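Local coordinates for protein ECXA (PDB 4L63) that probably acts as a zinc-dependent peptidase related to the metzincins, at residues V12-T26 with N229-G243. Numbering follows the deposited sequence.
Sequences VIGYADHNGQLYNIT and NDIEGVRVMRRGGSG
R238 O, near the C-terminal end of helix 229-239, is gripped by T26 OG1, which donates over 2.7 Å in the carbonyl plane on a lone pair, and by a water that donates to R238 O and accepts a hydrogen bond from N24 ND2. One residue earlier, M237 O receives I25 N at 2.8 Å, so two successive carbonyls at one helix end are bound by the first turn of another helix. N24 is the N-cap of that turn, its OD1 accepting from S27 N and, weakly, from T26 N.

Next to this junction M237 curls back, bent at chi2 (-48°) and chi3 (-66°), which brings SD 3.9 Å from G14 CA and CE against the carbonyl oxygens of both Y15 and Y23. The Y15 side chain lies about 11 Å from the zinc. L22 crosses M237 at about a right angle and presses CD1 on V236 CG1 at 3.6 Å. Past the helix, L22 N donates to G241 O and G243 N to G20 O (2.9 Å).

The 229-239 segment runs at 22° to strand 12-16, axes 8.6 Å apart, with strand 181-186 pairing on the strand and helix 246-249 touching L22 and V236.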
ATOM      1  N   VAL A  12      13.881   4.446  -3.368  1.00 32.91           N
ATOM      2  CA  VAL A  12      14.509   4.991  -4.560  1.00 34.55           C
ATOM      3  C   VAL A  12      14.455   6.507  -4.492  1.00 34.96           C
ATOM      4  O   VAL A  12      13.400   7.078  -4.215  1.00 34.47           O
ATOM      5  CB  VAL A  12      13.806   4.494  -5.845  1.00 35.59           C
ATOM      6  CG1 VAL A  12      14.405   5.160  -7.097  1.00 37.54           C
ATOM      7  CG2 VAL A  12      13.897   2.978  -5.924  1.00 35.54           C
ATOM      8  N   ILE A  13      15.594   7.143  -4.739  1.00 36.08           N
ATOM      9  CA  ILE A  13      15.724   8.582  -4.606  1.00 36.81           C
ATOM     10  C   ILE A  13      16.042   9.203  -5.957  1.00 38.92           C
ATOM     11  O   ILE A  13      16.968   8.765  -6.635  1.00 40.00           O
ATOM     12  CB  ILE A  13      16.828   8.961  -3.603  1.00 36.69           C
ATOM     13  CG1 ILE A  13      16.596   8.266  -2.251  1.00 34.82           C
ATOM     14  CG2 ILE A  13      16.950  10.480  -3.468  1.00 37.78           C
ATOM     15  CD1 ILE A  13      15.266   8.607  -1.601  1.00 33.70           C
ATOM     16  N   GLY A  14      15.269  10.215  -6.339  1.00 39.70           N
ATOM     17  CA  GLY A  14      15.450  10.878  -7.620  1.00 41.95           C
ATOM     18  C   GLY A  14      16.045  12.257  -7.417  1.00 44.20           C
ATOM     19  O   GLY A  14      15.968  12.813  -6.320  1.00 42.49           O
ATOM     20  N   TYR A  15      16.641  12.822  -8.454  1.00 45.63           N
ATOM     21  CA  TYR A  15      17.308  14.113  -8.380  1.00 47.43           C
ATOM     22  C   TYR A  15      16.354  15.252  -8.628  1.00 48.55           C
ATOM     23  O   TYR A  15      15.849  15.375  -9.702  1.00 49.92           O
ATOM     24  CB  TYR A  15      18.401  14.132  -9.434  1.00 49.77           C
ATOM     25  CG  TYR A  15      19.593  15.009  -9.136  1.00 51.42           C
ATOM     26  CD1 TYR A  15      20.840  14.674  -9.575  1.00 52.36           C
ATOM     27  CD2 TYR A  15      19.450  16.160  -8.430  1.00 57.31           C
ATOM     28  CE1 TYR A  15      21.920  15.463  -9.306  1.00 54.11           C
ATOM     29  CE2 TYR A  15      20.526  16.958  -8.158  1.00 59.20           C
ATOM     30  CZ  TYR A  15      21.752  16.604  -8.603  1.00 54.91           C
ATOM     31  OH  TYR A  15      22.814  17.419  -8.327  1.00 56.94           O
ATOM     32  N   ALA A  16      16.122  16.079  -7.633  1.00 48.25           N
ATOM     33  CA  ALA A  16      15.258  17.246  -7.773  1.00 49.66           C
ATOM     34  C   ALA A  16      16.104  18.511  -7.804  1.00 52.19           C
ATOM     35  O   ALA A  16      17.233  18.507  -7.331  1.00 52.31           O
ATOM     36  CB  ALA A  16      14.250  17.312  -6.639  1.00 47.84           C
ATOM     37  N   ASP A  17      15.567  19.590  -8.361  1.00 54.47           N
ATOM     38  CA  ASP A  17      16.321  20.841  -8.398  1.00 57.26           C
ATOM     39  C   ASP A  17      16.186  21.623  -7.097  1.00 57.04           C
ATOM     40  O   ASP A  17      15.716  21.104  -6.089  1.00 54.54           O
ATOM     41  CB  ASP A  17      15.897  21.707  -9.590  1.00 60.33           C
ATOM     42  CG  ASP A  17      14.414  22.046  -9.588  1.00 65.06           C
ATOM     43  OD1 ASP A  17      13.805  22.175  -8.507  1.00 65.61           O
ATOM     44  OD2 ASP A  17      13.860  22.222 -10.692  1.00 64.98           O
ATOM     45  N   HIS A  18      16.586  22.890  -7.129  1.00 66.46           N
ATOM     46  CA  HIS A  18      16.645  23.687  -5.912  1.00 70.20           C
ATOM     47  C   HIS A  18      15.262  24.124  -5.432  1.00 70.10           C
ATOM     48  O   HIS A  18      15.130  24.704  -4.353  1.00 76.89           O
ATOM     49  CB  HIS A  18      17.550  24.903  -6.131  1.00 73.40           C
ATOM     50  CG  HIS A  18      18.848  24.569  -6.799  1.00 78.00           C
ATOM     51  ND1 HIS A  18      19.959  24.152  -6.098  1.00 78.59           N
ATOM     52  CD2 HIS A  18      19.209  24.587  -8.104  1.00 81.79           C
ATOM     53  CE1 HIS A  18      20.951  23.930  -6.942  1.00 79.53           C
ATOM     54  NE2 HIS A  18      20.523  24.188  -8.166  1.00 82.89           N
ATOM     55  N   ASN A  19      14.233  23.838  -6.228  1.00 67.74           N
ATOM     56  CA  ASN A  19      12.860  24.122  -5.819  1.00 59.18           C
ATOM     57  C   ASN A  19      11.959  22.890  -5.821  1.00 63.10           C
ATOM     58  O   ASN A  19      10.778  22.984  -6.156  1.00 66.37           O
ATOM     59  CB  ASN A  19      12.245  25.196  -6.711  1.00 62.48           C
ATOM     60  CG  ASN A  19      12.871  26.557  -6.491  1.00 76.53           C
ATOM     61  OD1 ASN A  19      12.646  27.195  -5.461  1.00 79.02           O
ATOM     62  ND2 ASN A  19      13.641  27.021  -7.470  1.00 71.76           N
ATOM     63  N   GLY A  20      12.521  21.744  -5.455  1.00 63.66           N
ATOM     64  CA  GLY A  20      11.742  20.536  -5.231  1.00 62.84           C
ATOM     65  C   GLY A  20      11.100  19.905  -6.453  1.00 65.78           C
ATOM     66  O   GLY A  20      10.220  19.050  -6.329  1.00 65.78           O
ATOM     67  N   GLN A  21      11.535  20.315  -7.637  1.00 53.19           N
ATOM     68  CA  GLN A  21      11.013  19.739  -8.865  1.00 57.11           C
ATOM     69  C   GLN A  21      11.992  18.725  -9.428  1.00 57.90           C
ATOM     70  O   GLN A  21      13.175  19.015  -9.592  1.00 56.25           O
ATOM     71  CB  GLN A  21      10.715  20.834  -9.896  1.00 60.72           C
ATOM     72  CG  GLN A  21       9.925  21.996  -9.317  1.00 64.06           C
ATOM     73  CD  GLN A  21       8.523  21.591  -8.896  1.00 63.15           C
ATOM     74  OE1 GLN A  21       7.736  21.104  -9.710  1.00 64.60           O
ATOM     75  NE2 GLN A  21       8.210  21.774  -7.616  1.00 65.08           N
ATOM     76  N   LEU A  22      11.486  17.529  -9.712  1.00 51.31           N
ATOM     77  CA  LEU A  22      12.310  16.449 -10.233  1.00 53.88           C
ATOM     78  C   LEU A  22      12.806  16.775 -11.630  1.00 57.98           C
ATOM     79  O   LEU A  22      12.044  17.250 -12.467  1.00 58.27           O
ATOM     80  CB  LEU A  22      11.525  15.136 -10.248  1.00 48.72           C
ATOM     81  CG  LEU A  22      11.150  14.629  -8.856  1.00 45.97           C
ATOM     82  CD1 LEU A  22       9.962  13.686  -8.930  1.00 48.74           C
ATOM     83  CD2 LEU A  22      12.350  13.949  -8.228  1.00 44.60           C
ATOM     84  N   TYR A  23      14.086  16.523 -11.880  1.00 58.01           N
ATOM     85  CA  TYR A  23      14.616  16.708 -13.221  1.00 56.75           C
ATOM     86  C   TYR A  23      13.900  15.767 -14.191  1.00 63.30           C
ATOM     87  O   TYR A  23      13.577  14.621 -13.868  1.00 55.60           O
ATOM     88  CB  TYR A  23      16.134  16.500 -13.244  1.00 57.27           C
ATOM     89  CG  TYR A  23      16.885  17.695 -12.693  1.00 60.72           C
ATOM     90  CD1 TYR A  23      17.081  18.831 -13.472  1.00 61.88           C
ATOM     91  CD2 TYR A  23      17.376  17.702 -11.391  1.00 56.82           C
ATOM     92  CE1 TYR A  23      17.751  19.935 -12.977  1.00 63.41           C
ATOM     93  CE2 TYR A  23      18.051  18.804 -10.885  1.00 58.30           C
ATOM     94  CZ  TYR A  23      18.235  19.920 -11.686  1.00 61.63           C
ATOM     95  OH  TYR A  23      18.905  21.022 -11.197  1.00 63.44           O
ATOM     96  N   ASN A  24      13.607  16.297 -15.368  1.00 59.62           N
ATOM     97  CA  ASN A  24      12.902  15.575 -16.411  1.00 60.41           C
ATOM     98  C   ASN A  24      13.915  15.061 -17.422  1.00 66.55           C
ATOM     99  O   ASN A  24      14.426  15.842 -18.227  1.00 65.03           O
ATOM    100  CB  ASN A  24      11.883  16.501 -17.075  1.00 62.72           C
ATOM    101  CG  ASN A  24      10.948  15.777 -18.018  1.00 63.49           C
ATOM    102  OD1 ASN A  24      11.353  14.883 -18.757  1.00 63.98           O
ATOM    103  ND2 ASN A  24       9.684  16.176 -18.008  1.00 64.11           N
ATOM    104  N   ILE A  25      14.217  13.764 -17.387  1.00 60.62           N
ATOM    105  CA  ILE A  25      15.277  13.241 -18.248  1.00 62.30           C
ATOM    106  C   ILE A  25      14.828  13.164 -19.710  1.00 65.92           C
ATOM    107  O   ILE A  25      15.656  13.037 -20.613  1.00 68.14           O
ATOM    108  CB  ILE A  25      15.780  11.853 -17.778  1.00 60.17           C
ATOM    109  CG1 ILE A  25      14.679  10.796 -17.869  1.00 58.91           C
ATOM    110  CG2 ILE A  25      16.365  11.939 -16.360  1.00 57.70           C
ATOM    111  CD1 ILE A  25      15.197   9.380 -17.707  1.00 57.74           C
ATOM    112  N   THR A  26      13.523  13.263 -19.946  1.00 65.67           N
ATOM    113  CA  THR A  26      13.020  13.363 -21.313  1.00 68.41           C
ATOM    114  C   THR A  26      13.345  14.748 -21.861  1.00 71.44           C
ATOM    115  O   THR A  26      13.795  14.885 -22.998  1.00 74.50           O
ATOM    116  CB  THR A  26      11.497  13.112 -21.401  1.00 67.98           C
ATOM    117  OG1 THR A  26      11.197  11.777 -20.972  1.00 65.61           O
ATOM    118  CG2 THR A  26      11.005  13.290 -22.838  1.00 71.58           C
ATOM    119  N   ASN A 229      11.177  -1.192  -8.211  1.00 35.95           N
ATOM    120  CA  ASN A 229      11.085   0.210  -7.813  1.00 34.51           C
ATOM    121  C   ASN A 229      12.089   1.090  -8.563  1.00 34.65           C
ATOM    122  O   ASN A 229      11.790   2.253  -8.852  1.00 34.30           O
ATOM    123  CB  ASN A 229      11.264   0.364  -6.299  1.00 33.45           C
ATOM    124  CG  ASN A 229      10.050  -0.129  -5.525  1.00 33.66           C
ATOM    125  OD1 ASN A 229       9.086  -0.600  -6.120  1.00 34.60           O
ATOM    126  ND2 ASN A 229      10.084  -0.006  -4.204  1.00 33.35           N
ATOM    127  N   ASP A 230      13.269   0.551  -8.873  1.00 35.61           N
ATOM    128  CA  ASP A 230      14.244   1.284  -9.691  1.00 36.55           C
ATOM    129  C   ASP A 230      13.624   1.687 -11.030  1.00 37.77           C
ATOM    130  O   ASP A 230      13.783   2.819 -11.491  1.00 38.04           O
ATOM    131  CB  ASP A 230      15.496   0.441  -9.952  1.00 38.30           C
ATOM    132  CG  ASP A 230      16.383   0.302  -8.732  1.00 43.38           C
ATOM    133  OD1 ASP A 230      16.301   1.151  -7.816  1.00 40.95           O
ATOM    134  OD2 ASP A 230      17.172  -0.668  -8.695  1.00 44.63           O
ATOM    135  N   ILE A 231      12.920   0.745 -11.647  1.00 38.98           N
ATOM    136  CA  ILE A 231      12.279   0.973 -12.941  1.00 40.92           C
ATOM    137  C   ILE A 231      11.178   2.026 -12.822  1.00 40.05           C
ATOM    138  O   ILE A 231      11.089   2.934 -13.641  1.00 41.27           O
ATOM    139  CB  ILE A 231      11.685  -0.337 -13.510  1.00 42.86           C
ATOM    140  CG1 ILE A 231      12.795  -1.352 -13.799  1.00 44.50           C
ATOM    141  CG2 ILE A 231      10.862  -0.064 -14.752  1.00 45.32           C
ATOM    142  CD1 ILE A 231      13.829  -0.882 -14.819  1.00 47.86           C
ATOM    143  N   GLU A 232      10.344   1.912 -11.793  1.00 38.42           N
ATOM    144  CA  GLU A 232       9.305   2.907 -11.554  1.00 37.96           C
ATOM    145  C   GLU A 232       9.900   4.286 -11.241  1.00 36.89           C
ATOM    146  O   GLU A 232       9.308   5.317 -11.584  1.00 37.54           O
ATOM    147  CB  GLU A 232       8.387   2.459 -10.413  1.00 36.95           C
ATOM    148  CG  GLU A 232       7.506   1.278 -10.780  1.00 44.01           C
ATOM    149  CD  GLU A 232       6.737   1.511 -12.066  1.00 56.52           C
ATOM    150  OE1 GLU A 232       6.049   2.548 -12.175  1.00 57.12           O
ATOM    151  OE2 GLU A 232       6.826   0.656 -12.971  1.00 64.99           O
ATOM    152  N   GLY A 233      11.065   4.294 -10.591  1.00 35.74           N
ATOM    153  CA  GLY A 233      11.763   5.531 -10.287  1.00 35.22           C
ATOM    154  C   GLY A 233      12.119   6.280 -11.563  1.00 37.13           C
ATOM    155  O   GLY A 233      11.913   7.490 -11.665  1.00 37.52           O
ATOM    156  N   VAL A 234      12.650   5.557 -12.543  1.00 38.85           N
ATOM    157  CA  VAL A 234      13.019   6.179 -13.817  1.00 41.42           C
ATOM    158  C   VAL A 234      11.779   6.637 -14.594  1.00 42.86           C
ATOM    159  O   VAL A 234      11.811   7.680 -15.250  1.00 47.11           O
ATOM    160  CB  VAL A 234      13.883   5.227 -14.674  1.00 50.46           C
ATOM    161  CG1 VAL A 234      14.178   5.835 -16.048  1.00 47.02           C
ATOM    162  CG2 VAL A 234      15.190   4.927 -13.948  1.00 42.93           C
ATOM    163  N   ARG A 235      10.685   5.878 -14.517  1.00 42.68           N
ATOM    164  CA  ARG A 235       9.414   6.327 -15.102  1.00 44.40           C
ATOM    165  C   ARG A 235       8.993   7.690 -14.567  1.00 43.62           C
ATOM    166  O   ARG A 235       8.471   8.519 -15.306  1.00 45.87           O
ATOM    167  CB  ARG A 235       8.289   5.331 -14.837  1.00 45.65           C
ATOM    168  CG  ARG A 235       8.333   4.114 -15.703  1.00 52.27           C
ATOM    169  CD  ARG A 235       7.011   3.353 -15.692  1.00 49.47           C
ATOM    170  NE  ARG A 235       7.098   2.245 -16.633  1.00 59.08           N
ATOM    171  CZ  ARG A 235       6.977   2.386 -17.948  1.00 69.68           C
ATOM    172  NH1 ARG A 235       6.751   3.586 -18.468  1.00 68.41           N
ATOM    173  NH2 ARG A 235       7.080   1.331 -18.747  1.00 78.49           N
ATOM    174  N   VAL A 236       9.204   7.910 -13.274  1.00 40.90           N
ATOM    175  CA  VAL A 236       8.965   9.215 -12.678  1.00 40.40           C
ATOM    176  C   VAL A 236       9.916  10.265 -13.262  1.00 41.66           C
ATOM    177  O   VAL A 236       9.485  11.359 -13.635  1.00 43.29           O
ATOM    178  CB  VAL A 236       9.118   9.168 -11.149  1.00 37.78           C
ATOM    179  CG1 VAL A 236       9.083  10.569 -10.567  1.00 37.76           C
ATOM    180  CG2 VAL A 236       8.003   8.305 -10.543  1.00 37.23           C
ATOM    181  N   MET A 237      11.199   9.914 -13.364  1.00 41.42           N
ATOM    182  CA  MET A 237      12.218  10.840 -13.870  1.00 43.06           C
ATOM    183  C   MET A 237      11.997  11.150 -15.344  1.00 46.50           C
ATOM    184  O   MET A 237      12.456  12.183 -15.832  1.00 48.57           O
ATOM    185  CB  MET A 237      13.630  10.280 -13.676  1.00 42.75           C
ATOM    186  CG  MET A 237      14.023  10.010 -12.213  1.00 40.08           C
ATOM    187  SD  MET A 237      13.654  11.363 -11.075  1.00 39.00           S
ATOM    188  CE  MET A 237      14.775  12.636 -11.657  1.00 41.60           C
ATOM    189  N   ARG A 238      11.313  10.257 -16.054  1.00 47.62           N
ATOM    190  CA  ARG A 238      10.999  10.501 -17.466  1.00 51.56           C
ATOM    191  C   ARG A 238       9.900  11.541 -17.634  1.00 56.68           C
ATOM    192  O   ARG A 238       9.800  12.164 -18.681  1.00 56.63           O
ATOM    193  CB  ARG A 238      10.576   9.215 -18.180  1.00 52.99           C
ATOM    194  CG  ARG A 238      11.702   8.251 -18.453  1.00 53.35           C
ATOM    195  CD  ARG A 238      11.182   6.992 -19.106  1.00 55.07           C
ATOM    196  NE  ARG A 238      10.510   7.262 -20.373  1.00 62.03           N
ATOM    197  CZ  ARG A 238       9.412   6.636 -20.784  1.00 68.13           C
ATOM    198  NH1 ARG A 238       8.855   5.704 -20.022  1.00 70.74           N
ATOM    199  NH2 ARG A 238       8.871   6.945 -21.953  1.00 70.32           N
ATOM    200  N   ARG A 239       9.066  11.731 -16.617  1.00 50.69           N
ATOM    201  CA  ARG A 239       7.991  12.708 -16.751  1.00 61.92           C
ATOM    202  C   ARG A 239       8.217  13.920 -15.853  1.00 60.68           C
ATOM    203  O   ARG A 239       7.596  14.964 -16.044  1.00 58.76           O
ATOM    204  CB  ARG A 239       6.630  12.070 -16.455  1.00 65.54           C
ATOM    205  CG  ARG A 239       6.403  11.676 -15.014  1.00 65.23           C
ATOM    206  CD  ARG A 239       4.953  11.264 -14.811  1.00 72.20           C
ATOM    207  NE  ARG A 239       4.679  10.885 -13.429  1.00 76.09           N
ATOM    208  CZ  ARG A 239       4.808   9.652 -12.952  1.00 79.84           C
ATOM    209  NH1 ARG A 239       5.202   8.663 -13.748  1.00 82.55           N
ATOM    210  NH2 ARG A 239       4.535   9.405 -11.679  1.00 78.61           N
ATOM    211  N   GLY A 240       9.119  13.778 -14.886  1.00 56.71           N
ATOM    212  CA  GLY A 240       9.462  14.872 -13.995  1.00 57.68           C
ATOM    213  C   GLY A 240       8.266  15.402 -13.231  1.00 52.77           C
ATOM    214  O   GLY A 240       7.358  14.649 -12.883  1.00 50.13           O
ATOM    215  N   GLY A 241       8.258  16.706 -12.983  1.00 54.70           N
ATOM    216  CA  GLY A 241       7.191  17.327 -12.221  1.00 61.15           C
ATOM    217  C   GLY A 241       7.570  17.525 -10.765  1.00 62.43           C
ATOM    218  O   GLY A 241       8.735  17.381 -10.394  1.00 59.21           O
ATOM    219  N   SER A 242       6.579  17.848  -9.938  1.00 62.88           N
ATOM    220  CA  SER A 242       6.816  18.137  -8.526  1.00 61.94           C
ATOM    221  C   SER A 242       7.237  16.903  -7.744  1.00 56.62           C
ATOM    222  O   SER A 242       6.709  15.813  -7.956  1.00 45.80           O
ATOM    223  CB  SER A 242       5.565  18.741  -7.882  1.00 59.27           C
ATOM    224  OG  SER A 242       5.762  18.946  -6.492  1.00 54.35           O
ATOM    225  N   GLY A 243       8.182  17.086  -6.827  1.00 58.51           N
ATOM    226  CA  GLY A 243       8.622  16.006  -5.964  1.00 58.62           C
ATOM    227  C   GLY A 243       7.590  15.655  -4.906  1.00 53.98           C
ATOM    228  O   GLY A 243       7.664  14.593  -4.284  1.00 49.54           O
TER
HETATM  229  O   HOH W   1       6.018  21.866  -5.468  1.00 51.21           O
HETATM  230  O   HOH W   2       7.911  14.382 -19.914  1.00 54.55           O